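Side-chain contacts in restriction endonuclease R.BpuJI (Bacillus pumilus, PDB 2VLA), which probably cleaves double-stranded DNA as a restriction endonuclease, this chain being its recognition domain, bound to cognate DNA: residues A[15-20]-A[65-70]; A[77-82]-A[91-96]; A[118-121]-A[127-130]. One frame throughout, in Å; residues are numbered along the deposited sequence. Where two conformers were deposited one is given.

Contact 1 of 3, residues A[15-20]-A[65-70]; sequences RGKAKN and LDNHRT. With nucleotides of chain C; nucleotides of chain B.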
# COMPACT_ATOMS: atom_id res chain seq x y z
N ARG A 15 3.67 -6.20 -5.83
CA ARG A 15 5.03 -6.56 -5.44
C ARG A 15 6.04 -5.52 -5.95
O ARG A 15 5.96 -5.09 -7.08
CB ARG A 15 5.35 -7.95 -5.97
CG ARG A 15 6.68 -8.52 -5.46
CD ARG A 15 6.81 -10.03 -5.71
NE ARG A 15 5.91 -10.77 -4.82
CZ ARG A 15 5.88 -12.08 -4.72
NH1 ARG A 15 6.71 -12.83 -5.45
NH2 ARG A 15 5.04 -12.66 -3.89
N GLY A 16 6.94 -5.10 -5.07
CA GLY A 16 7.83 -3.98 -5.37
C GLY A 16 8.88 -4.22 -6.44
O GLY A 16 9.24 -5.38 -6.73
N LYS A 17 9.31 -3.13 -7.05
CA LYS A 17 10.43 -3.16 -7.98
C LYS A 17 11.44 -2.04 -7.77
O LYS A 17 12.48 -2.03 -8.42
CB LYS A 17 9.93 -3.09 -9.43
CG LYS A 17 8.88 -4.11 -9.80
CD LYS A 17 8.36 -3.86 -11.20
CE LYS A 17 7.03 -4.51 -11.42
NZ LYS A 17 7.11 -6.01 -11.52
N ALA A 18 11.15 -1.09 -6.88
CA ALA A 18 11.92 0.16 -6.84
C ALA A 18 12.64 0.42 -5.51
O ALA A 18 13.28 1.44 -5.37
CB ALA A 18 11.01 1.35 -7.18
N LYS A 19 12.55 -0.49 -4.56
CA LYS A 19 13.14 -0.26 -3.23
C LYS A 19 14.68 -0.16 -3.27
O LYS A 19 15.25 0.80 -2.76
CB LYS A 19 12.72 -1.36 -2.25
CG LYS A 19 13.09 -1.09 -0.80
CD LYS A 19 12.21 0.03 -0.24
CE LYS A 19 12.33 0.21 1.27
NZ LYS A 19 13.68 0.68 1.66
N ASN A 20 15.32 -1.16 -3.84
CA ASN A 20 16.80 -1.22 -3.86
C ASN A 20 17.43 0.02 -4.49
O ASN A 20 18.50 0.46 -4.06
CB ASN A 20 17.29 -2.45 -4.63
CG ASN A 20 17.17 -3.73 -3.83
OD1 ASN A 20 16.98 -3.70 -2.61
ND2 ASN A 20 17.36 -4.90 -4.52
N LEU A 65 10.19 -3.69 -18.33
CA LEU A 65 9.93 -2.27 -18.51
C LEU A 65 8.42 -1.97 -18.41
O LEU A 65 8.00 -1.03 -17.73
CB LEU A 65 10.50 -1.78 -19.86
CG LEU A 65 12.03 -1.84 -20.00
CD1 LEU A 65 12.41 -1.62 -21.46
CD2 LEU A 65 12.67 -0.81 -19.10
N ASP A 66 7.61 -2.76 -19.13
CA ASP A 66 6.17 -2.61 -19.09
C ASP A 66 5.65 -2.76 -17.66
O ASP A 66 4.81 -1.99 -17.21
CB ASP A 66 5.50 -3.68 -19.99
CG ASP A 66 5.65 -3.40 -21.49
OD1 ASP A 66 5.91 -2.25 -21.87
OD2 ASP A 66 5.43 -4.34 -22.27
N ASN A 67 6.14 -3.76 -16.95
CA ASN A 67 5.67 -3.99 -15.60
C ASN A 67 6.04 -2.83 -14.66
O ASN A 67 5.21 -2.41 -13.82
CB ASN A 67 6.21 -5.32 -15.04
CG ASN A 67 5.54 -6.56 -15.64
OD1 ASN A 67 4.48 -6.49 -16.26
ND2 ASN A 67 6.12 -7.70 -15.35
N HIS A 68 7.24 -2.29 -14.78
CA HIS A 68 7.57 -1.08 -14.03
C HIS A 68 6.52 0.01 -14.33
O HIS A 68 6.02 0.69 -13.41
CB HIS A 68 8.97 -0.56 -14.38
CG HIS A 68 10.06 -1.16 -13.57
ND1 HIS A 68 10.69 -0.46 -12.56
CD2 HIS A 68 10.70 -2.35 -13.67
CE1 HIS A 68 11.66 -1.21 -12.06
NE2 HIS A 68 11.67 -2.37 -12.70
N ARG A 69 6.24 0.22 -15.60
CA ARG A 69 5.36 1.30 -16.01
C ARG A 69 3.97 1.11 -15.43
O ARG A 69 3.39 2.05 -14.83
CB ARG A 69 5.26 1.38 -17.52
CG ARG A 69 4.65 2.65 -18.02
CD ARG A 69 4.51 2.67 -19.52
NE ARG A 69 3.57 1.66 -19.96
CZ ARG A 69 3.91 0.53 -20.57
NH1 ARG A 69 5.18 0.31 -20.88
NH2 ARG A 69 2.97 -0.36 -20.89
N THR A 70 3.41 -0.08 -15.59
CA THR A 70 2.03 -0.28 -15.20
C THR A 70 1.88 -0.52 -13.72
O THR A 70 1.00 0.07 -13.08
CB THR A 70 1.32 -1.38 -16.01
OG1 THR A 70 1.83 -2.67 -15.64
CG2 THR A 70 1.51 -1.15 -17.52
P DA C 4 13.05 -4.12 -5.20
OP1 DA C 4 14.29 -3.55 -4.81
OP2 DA C 4 11.75 -3.45 -4.93
O5' DA C 4 13.09 -4.62 -6.66
C5' DA C 4 14.36 -5.09 -7.19
C4' DA C 4 14.11 -6.16 -8.22
O4' DA C 4 13.70 -7.40 -7.59
C3' DA C 4 13.01 -5.83 -9.24
O3' DA C 4 13.41 -6.36 -10.50
C2' DA C 4 11.83 -6.61 -8.69
C1' DA C 4 12.50 -7.87 -8.21
N9 DA C 4 11.76 -8.65 -7.25
C8 DA C 4 10.90 -8.19 -6.27
N7 DA C 4 10.40 -9.13 -5.52
C5 DA C 4 10.95 -10.31 -6.02
C6 DA C 4 10.81 -11.65 -5.67
N6 DA C 4 10.07 -12.13 -4.67
N1 DA C 4 11.55 -12.55 -6.38
C2 DA C 4 12.32 -12.11 -7.41
N3 DA C 4 12.54 -10.89 -7.82
C4 DA C 4 11.79 -10.01 -7.08
P DC B 5 -1.54 -3.16 -14.06
OP1 DC B 5 -2.04 -1.86 -14.57
OP2 DC B 5 -0.11 -3.32 -13.80
O5' DC B 5 -2.44 -3.55 -12.80
C5' DC B 5 -1.89 -4.15 -11.66
C4' DC B 5 -2.46 -5.52 -11.43
O4' DC B 5 -2.14 -6.38 -12.57
C3' DC B 5 -1.93 -6.25 -10.22
O3' DC B 5 -2.90 -7.18 -9.75
C2' DC B 5 -0.68 -6.90 -10.82
C1' DC B 5 -1.28 -7.41 -12.13
N1 DC B 5 -0.28 -7.73 -13.16
C2 DC B 5 -0.14 -9.03 -13.64
O2 DC B 5 -0.92 -9.92 -13.23
N3 DC B 5 0.83 -9.29 -14.57
C4 DC B 5 1.63 -8.33 -14.99
N4 DC B 5 2.57 -8.63 -15.90
C5 DC B 5 1.54 -7.01 -14.50
C6 DC B 5 0.57 -6.75 -13.60
P DC B 7 -1.21 -14.17 -6.58
OP1 DC B 7 -2.15 -15.30 -6.44
OP2 DC B 7 -1.16 -13.17 -5.50
O5' DC B 7 0.29 -14.68 -6.80
C5' DC B 7 0.56 -15.71 -7.75
C4' DC B 7 2.06 -15.93 -7.89
O4' DC B 7 2.67 -14.78 -8.53
C3' DC B 7 2.82 -16.09 -6.57
O3' DC B 7 3.78 -17.11 -6.71
C2' DC B 7 3.56 -14.77 -6.41
C1' DC B 7 3.88 -14.48 -7.85
N1 DC B 7 4.27 -13.11 -8.22
C2 DC B 7 5.20 -12.93 -9.23
O2 DC B 7 5.73 -13.94 -9.72
N3 DC B 7 5.53 -11.69 -9.62
C4 DC B 7 4.89 -10.64 -9.08
N4 DC B 7 5.22 -9.42 -9.48
C5 DC B 7 3.93 -10.81 -8.05
C6 DC B 7 3.65 -12.04 -7.65
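Lys17 spreads its aliphatic stem over one face of the His68 ring, an example of how a lysine can pack with its carbons and spend its charge farther along. Its CD makes a CH-pi contact 3.9 Å from the His68 ring centroid, shifted toward the CD2 rim, while its CB covers the CE1 side. A turn at the last torsion (chi4 -72°) brings NZ beside Asn67 CB and on to a salt bridge with Glu71. The imidazole is held against rotation, with ND1 bonded to Tyr29 OH and NE2 to a DNA phosphate.

Hydrogen bonds read bases and grip the backbone of both strands. Asn67 OD1 accepts from N4 of DC5 of chain B at 2.9 Å (161°), while its ND2 donates to a guanine O6, both on major-groove edges. Thr70 OG1 bonds OP2 of DC5 of chain B at 2.8 Å. On the other strand, the backbone N of Asn20 takes OP1 of DA4 of chain C at 2.8 Å, and Lys19 N takes OP2.

Arg15 turns a face to one base and reads another: C6 of DC7 of chain B is 3.7 Å above its guanidinium plane, and NH1 bonds a guanine O6. With an alanine here, that O6 would probably lose its donor and the cytosine its flat cover.

Helix 62-76 packs through His68 on Leu52 and Leu56 of helix 41-56, and Ala18 rests on helix 22-36.

Contact 2 of 3, residues A[77-82]-A[91-96]; sequences FGMFYE and GRTNKY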
# COMPACT_ATOMS: atom_id res chain seq x y z
N PHE A 77 2.50 3.45 -7.12
CA PHE A 77 2.92 4.80 -6.73
C PHE A 77 1.97 5.91 -7.22
O PHE A 77 2.11 7.04 -6.82
CB PHE A 77 4.31 5.12 -7.22
CG PHE A 77 5.43 4.33 -6.52
CD1 PHE A 77 5.16 3.45 -5.48
CD2 PHE A 77 6.76 4.51 -6.91
CE1 PHE A 77 6.20 2.75 -4.87
CE2 PHE A 77 7.78 3.82 -6.30
CZ PHE A 77 7.51 2.94 -5.28
N GLY A 78 1.04 5.57 -8.11
CA GLY A 78 0.03 6.54 -8.56
C GLY A 78 0.63 7.79 -9.20
O GLY A 78 0.25 8.92 -8.85
N MET A 79 1.49 7.61 -10.20
CA MET A 79 2.28 8.70 -10.72
C MET A 79 1.73 9.30 -12.02
O MET A 79 2.19 10.36 -12.45
CB MET A 79 3.74 8.27 -10.91
CG MET A 79 4.41 7.88 -9.60
SD MET A 79 6.14 7.52 -9.73
CE MET A 79 6.78 9.19 -9.79
N PHE A 80 0.79 8.62 -12.64
CA PHE A 80 0.11 9.15 -13.82
C PHE A 80 -1.32 8.63 -13.89
O PHE A 80 -1.68 7.72 -13.16
CB PHE A 80 0.88 8.79 -15.12
CG PHE A 80 0.96 7.30 -15.39
CD1 PHE A 80 -0.05 6.64 -16.08
CD2 PHE A 80 2.09 6.58 -15.05
CE1 PHE A 80 0.07 5.28 -16.40
CE2 PHE A 80 2.19 5.22 -15.34
CZ PHE A 80 1.19 4.58 -16.01
N TYR A 81 -2.12 9.23 -14.75
CA TYR A 81 -3.50 8.80 -14.96
C TYR A 81 -3.89 9.12 -16.38
O TYR A 81 -3.18 9.84 -17.08
CB TYR A 81 -4.45 9.48 -13.96
CG TYR A 81 -4.65 10.96 -14.21
CD1 TYR A 81 -3.76 11.89 -13.70
CD2 TYR A 81 -5.74 11.42 -14.93
CE1 TYR A 81 -3.94 13.23 -13.92
CE2 TYR A 81 -5.92 12.76 -15.16
CZ TYR A 81 -5.03 13.66 -14.65
OH TYR A 81 -5.22 15.01 -14.88
N GLU A 82 -5.01 8.55 -16.82
CA GLU A 82 -5.51 8.78 -18.17
C GLU A 82 -6.81 9.54 -18.13
O GLU A 82 -7.66 9.29 -17.27
CB GLU A 82 -5.71 7.46 -18.89
CG GLU A 82 -6.55 7.58 -20.16
CD GLU A 82 -6.66 6.28 -20.92
OE1 GLU A 82 -5.90 5.34 -20.59
OE2 GLU A 82 -7.49 6.20 -21.84
N GLY A 91 -1.26 14.33 -9.51
CA GLY A 91 -1.00 15.30 -8.44
C GLY A 91 0.20 14.90 -7.58
O GLY A 91 0.98 15.75 -7.16
N ARG A 92 0.32 13.61 -7.28
CA ARG A 92 1.41 13.16 -6.43
C ARG A 92 2.75 13.38 -7.11
O ARG A 92 3.72 13.86 -6.49
CB ARG A 92 1.25 11.69 -6.07
CG ARG A 92 2.25 11.23 -5.03
CD ARG A 92 2.05 9.78 -4.61
NE ARG A 92 0.83 9.63 -3.81
CZ ARG A 92 -0.14 8.75 -4.06
NH1 ARG A 92 -0.06 7.94 -5.10
NH2 ARG A 92 -1.19 8.68 -3.26
N THR A 93 2.80 13.10 -8.41
CA THR A 93 4.01 13.35 -9.18
C THR A 93 4.31 14.85 -9.24
O THR A 93 5.45 15.27 -9.02
CB THR A 93 3.88 12.80 -10.60
OG1 THR A 93 3.84 11.39 -10.53
CG2 THR A 93 5.09 13.23 -11.50
N ASN A 94 3.27 15.65 -9.53
CA ASN A 94 3.44 17.09 -9.63
C ASN A 94 4.04 17.68 -8.33
O ASN A 94 4.90 18.55 -8.37
CB ASN A 94 2.09 17.77 -9.94
CG ASN A 94 1.61 17.51 -11.38
OD1 ASN A 94 2.41 17.19 -12.27
ND2 ASN A 94 0.31 17.66 -11.62
N LYS A 95 3.57 17.21 -7.19
CA LYS A 95 4.05 17.71 -5.91
C LYS A 95 5.53 17.36 -5.70
O LYS A 95 6.33 18.19 -5.29
CB LYS A 95 3.20 17.18 -4.76
CG LYS A 95 3.68 17.58 -3.38
CD LYS A 95 2.61 17.26 -2.31
CE LYS A 95 3.12 17.58 -0.91
NZ LYS A 95 4.33 16.79 -0.55
N TYR A 96 5.88 16.12 -6.00
CA TYR A 96 7.25 15.64 -5.83
C TYR A 96 8.21 16.38 -6.76
O TYR A 96 9.34 16.71 -6.38
CB TYR A 96 7.28 14.13 -6.06
CG TYR A 96 8.65 13.50 -6.04
CD1 TYR A 96 9.40 13.43 -4.87
CD2 TYR A 96 9.20 12.95 -7.20
CE1 TYR A 96 10.67 12.83 -4.86
CE2 TYR A 96 10.46 12.35 -7.20
CZ TYR A 96 11.18 12.31 -6.05
OH TYR A 96 12.42 11.70 -6.09
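The Thr93 and Met79 side chains cross at about a right angle where helix 91-99 meets the start of a beta hairpin, strands 80-83 and 86-89. With strand 39-40 and helices 22-36, 41-56 and 62-76, this hairpin follows the order of a winged-helix fold, and the contact fixes the turn between its third helix and the wing. Thr93 OG1 bonds Met79 O at 2.7 Å, in the carbonyl plane and on a lone pair. Its position beside the backbone N (chi1 -67°) points it across at the loop, and the Met79 side chain runs past the hydroxyl to pack on Tyr29 and Ile33 of helix 22-36.

Arg92 comes in differently, edge on. Phe77 O lies near the guanidinium plane, 2.9 Å from Arg92 NH1, yet that donor stands 58° above the carbonyl plane and the bond is bent, at 149°. The rest of the group is held as well: NE forms a salt bridge with Asp108, and Tyr277 makes a cation-pi contact. Between the two bonds sits Gly78, the residue at which helix 62-76 gives way, with a positive phi. A CB there would point toward the arginine and probably collide; Gly78 CA is already 3.7 Å from Arg92 NH1.

Contact 3 of 3, residues A[118-121]-A[127-130]; sequences GMDK and EKVG. With nucleotides of chain B; nucleotides of chain C.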
# COMPACT_ATOMS: atom_id res chain seq x y z
N GLY A 118 -8.34 -0.22 -6.40
CA GLY A 118 -8.28 -0.46 -7.83
C GLY A 118 -6.90 -0.73 -8.35
O GLY A 118 -6.67 -0.66 -9.56
N MET A 119 -5.97 -1.09 -7.47
CA MET A 119 -4.64 -1.59 -7.92
C MET A 119 -4.71 -3.05 -8.33
O MET A 119 -3.94 -3.51 -9.19
CB MET A 119 -3.60 -1.42 -6.83
CG MET A 119 -3.38 -0.03 -6.44
SD MET A 119 -1.92 0.13 -5.50
CE MET A 119 -2.15 1.64 -4.72
N ASP A 120 -5.56 -3.81 -7.64
CA ASP A 120 -5.65 -5.24 -7.81
C ASP A 120 -6.31 -5.61 -9.13
O ASP A 120 -7.18 -4.89 -9.65
CB ASP A 120 -6.46 -5.87 -6.66
CG ASP A 120 -5.85 -5.63 -5.29
OD1 ASP A 120 -4.62 -5.42 -5.19
OD2 ASP A 120 -6.60 -5.67 -4.29
N LYS A 121 -6.05 -6.84 -9.56
CA LYS A 121 -6.72 -7.44 -10.70
C LYS A 121 -8.20 -7.68 -10.32
O LYS A 121 -8.50 -7.95 -9.17
CB LYS A 121 -6.03 -8.76 -11.07
CG LYS A 121 -6.48 -9.38 -12.39
CD LYS A 121 -5.66 -10.61 -12.68
CE LYS A 121 -6.06 -11.31 -13.99
NZ LYS A 121 -5.72 -10.53 -15.20
N GLU A 127 -12.85 -10.76 -4.85
CA GLU A 127 -12.59 -11.55 -3.64
C GLU A 127 -12.63 -10.67 -2.38
O GLU A 127 -13.24 -11.03 -1.38
CB GLU A 127 -11.24 -12.27 -3.74
CG GLU A 127 -11.24 -13.48 -4.67
CD GLU A 127 -9.85 -14.09 -4.85
OE1 GLU A 127 -8.96 -13.79 -4.02
OE2 GLU A 127 -9.66 -14.87 -5.81
N LYS A 128 -11.98 -9.51 -2.44
CA LYS A 128 -11.87 -8.65 -1.28
C LYS A 128 -13.23 -8.02 -0.95
O LYS A 128 -13.63 -7.98 0.20
CB LYS A 128 -10.79 -7.59 -1.49
CG LYS A 128 -9.41 -8.20 -1.49
CD LYS A 128 -8.31 -7.19 -1.75
CE LYS A 128 -6.96 -7.91 -1.93
NZ LYS A 128 -5.85 -6.99 -2.21
N VAL A 129 -13.95 -7.61 -1.97
CA VAL A 129 -15.30 -7.11 -1.79
C VAL A 129 -16.21 -8.23 -1.25
O VAL A 129 -17.04 -8.00 -0.33
CB VAL A 129 -15.86 -6.54 -3.10
CG1 VAL A 129 -17.37 -6.40 -3.04
CG2 VAL A 129 -15.18 -5.20 -3.43
N GLY A 130 -16.05 -9.45 -1.76
CA GLY A 130 -16.86 -10.59 -1.30
C GLY A 130 -16.62 -10.90 0.17
O GLY A 130 -17.51 -11.36 0.88
P DC B 5 -1.54 -3.16 -14.06
OP1 DC B 5 -2.04 -1.86 -14.57
OP2 DC B 5 -0.11 -3.32 -13.80
O5' DC B 5 -2.44 -3.55 -12.80
C5' DC B 5 -1.89 -4.15 -11.66
C4' DC B 5 -2.46 -5.52 -11.43
O4' DC B 5 -2.14 -6.38 -12.57
C3' DC B 5 -1.93 -6.25 -10.22
O3' DC B 5 -2.90 -7.18 -9.75
C2' DC B 5 -0.68 -6.90 -10.82
C1' DC B 5 -1.28 -7.41 -12.13
N1 DC B 5 -0.28 -7.73 -13.16
C2 DC B 5 -0.14 -9.03 -13.64
O2 DC B 5 -0.92 -9.92 -13.23
N3 DC B 5 0.83 -9.29 -14.57
C4 DC B 5 1.63 -8.33 -14.99
N4 DC B 5 2.57 -8.63 -15.90
C5 DC B 5 1.54 -7.01 -14.50
C6 DC B 5 0.57 -6.75 -13.60
P DC B 6 -2.68 -8.06 -8.43
OP1 DC B 6 -4.05 -8.32 -7.89
OP2 DC B 6 -1.63 -7.42 -7.60
O5' DC B 6 -1.96 -9.40 -8.98
C5' DC B 6 -2.74 -10.44 -9.57
C4' DC B 6 -1.97 -11.74 -9.54
O4' DC B 6 -0.88 -11.68 -10.47
C3' DC B 6 -1.36 -12.10 -8.19
O3' DC B 6 -1.61 -13.47 -7.95
C2' DC B 6 0.14 -11.77 -8.34
C1' DC B 6 0.35 -12.04 -9.81
N1 DC B 6 1.37 -11.26 -10.49
C2 DC B 6 2.34 -11.91 -11.29
O2 DC B 6 2.43 -13.14 -11.28
N3 DC B 6 3.17 -11.15 -12.03
C4 DC B 6 3.11 -9.82 -11.99
N4 DC B 6 3.98 -9.12 -12.74
C5 DC B 6 2.14 -9.16 -11.18
C6 DC B 6 1.30 -9.92 -10.49
P DA C 10 -5.62 -18.51 -13.13
OP1 DA C 10 -6.11 -18.81 -11.78
OP2 DA C 10 -5.69 -19.50 -14.21
O5' DA C 10 -6.37 -17.22 -13.67
C5' DA C 10 -6.47 -16.08 -12.87
C4' DA C 10 -7.01 -14.91 -13.68
O4' DA C 10 -6.06 -14.56 -14.72
C3' DA C 10 -8.35 -15.15 -14.39
O3' DA C 10 -9.10 -13.96 -14.34
C2' DA C 10 -7.90 -15.45 -15.81
C1' DA C 10 -6.77 -14.44 -15.93
N9 DA C 10 -5.85 -14.65 -17.03
C8 DA C 10 -5.47 -15.84 -17.59
N7 DA C 10 -4.60 -15.71 -18.55
C5 DA C 10 -4.34 -14.35 -18.59
C6 DA C 10 -3.51 -13.57 -19.41
N6 DA C 10 -2.72 -14.08 -20.35
N1 DA C 10 -3.51 -12.24 -19.19
C2 DA C 10 -4.29 -11.73 -18.25
N3 DA C 10 -5.12 -12.36 -17.42
C4 DA C 10 -5.11 -13.69 -17.66
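The carboxylate of Asp120 is met by Lys128 from above its plane: NZ stands 2.6 Å from OD2, 38° out of the plane, in a salt bridge that is also a hydrogen bond. The ammonium leans to one oxygen, for OD1 is 3.6 Å from Lys128 NZ. On the DNA side, Asp120 backs onto a phosphate, its CA being 3.5 Å from OP1 of DC6 of chain B. The acid is buried, and the lysine is likely to offset the carboxylate's charge beside that phosphate.

Lys128 gets there by reach. Its stem is extended beyond CG and crosses the Asp120 side chain at about a right angle, CE passing 3.3 Å from Asp120 OD2. The ammonium has a second partner in Thr12 O, and the stem packs on Cys11, so the pair also ties in the N-terminal loop.

The neighbouring residue turns to the nucleic acid. Lys121 N points almost straight at OP1 of DC6 of chain B, at 3.0 Å and 173°. Its own side chain goes to the other strand, where NZ bonds N3 of DA10 of chain C at 2.9 Å and also reaches a sugar; N3 lies on the minor-groove edge of an adenine. The bend at its end (chi4 69°) carries NZ to the base while CE passes 3.3 Å from O4' of DA10 of chain C.

Lys121 occupies the N-cap position of helix 122-130. A helix start whose backbone N-H binds a phosphate is a familiar element of DNA-binding proteins, here joined to a minor-groove lysine and braced from behind by an ion pair within the recognition domain.

In the fold
All three contacts are buried, yet they differ in what buries them. Contacts 1 and 3 lie against the DNA, with centres about 20 Å apart: contact 1 serves mainly the major groove and contact 3 the minor groove. Contact 2 stays about 7 Å from the nucleic acid at its nearest atom and is protein packing. Contacts 1 and 2 share a neighbourhood, since helix 62-76 runs directly on toward strand 80-83 and Arg69 O packs on Phe80 CE2. Contact 3 touches neither. The chemistry follows place: stem-on-ring packing in contact 1, side chains bonded to backbone carbonyls at a chain turn in contact 2, and a single ion pair behind a phosphate in contact 3.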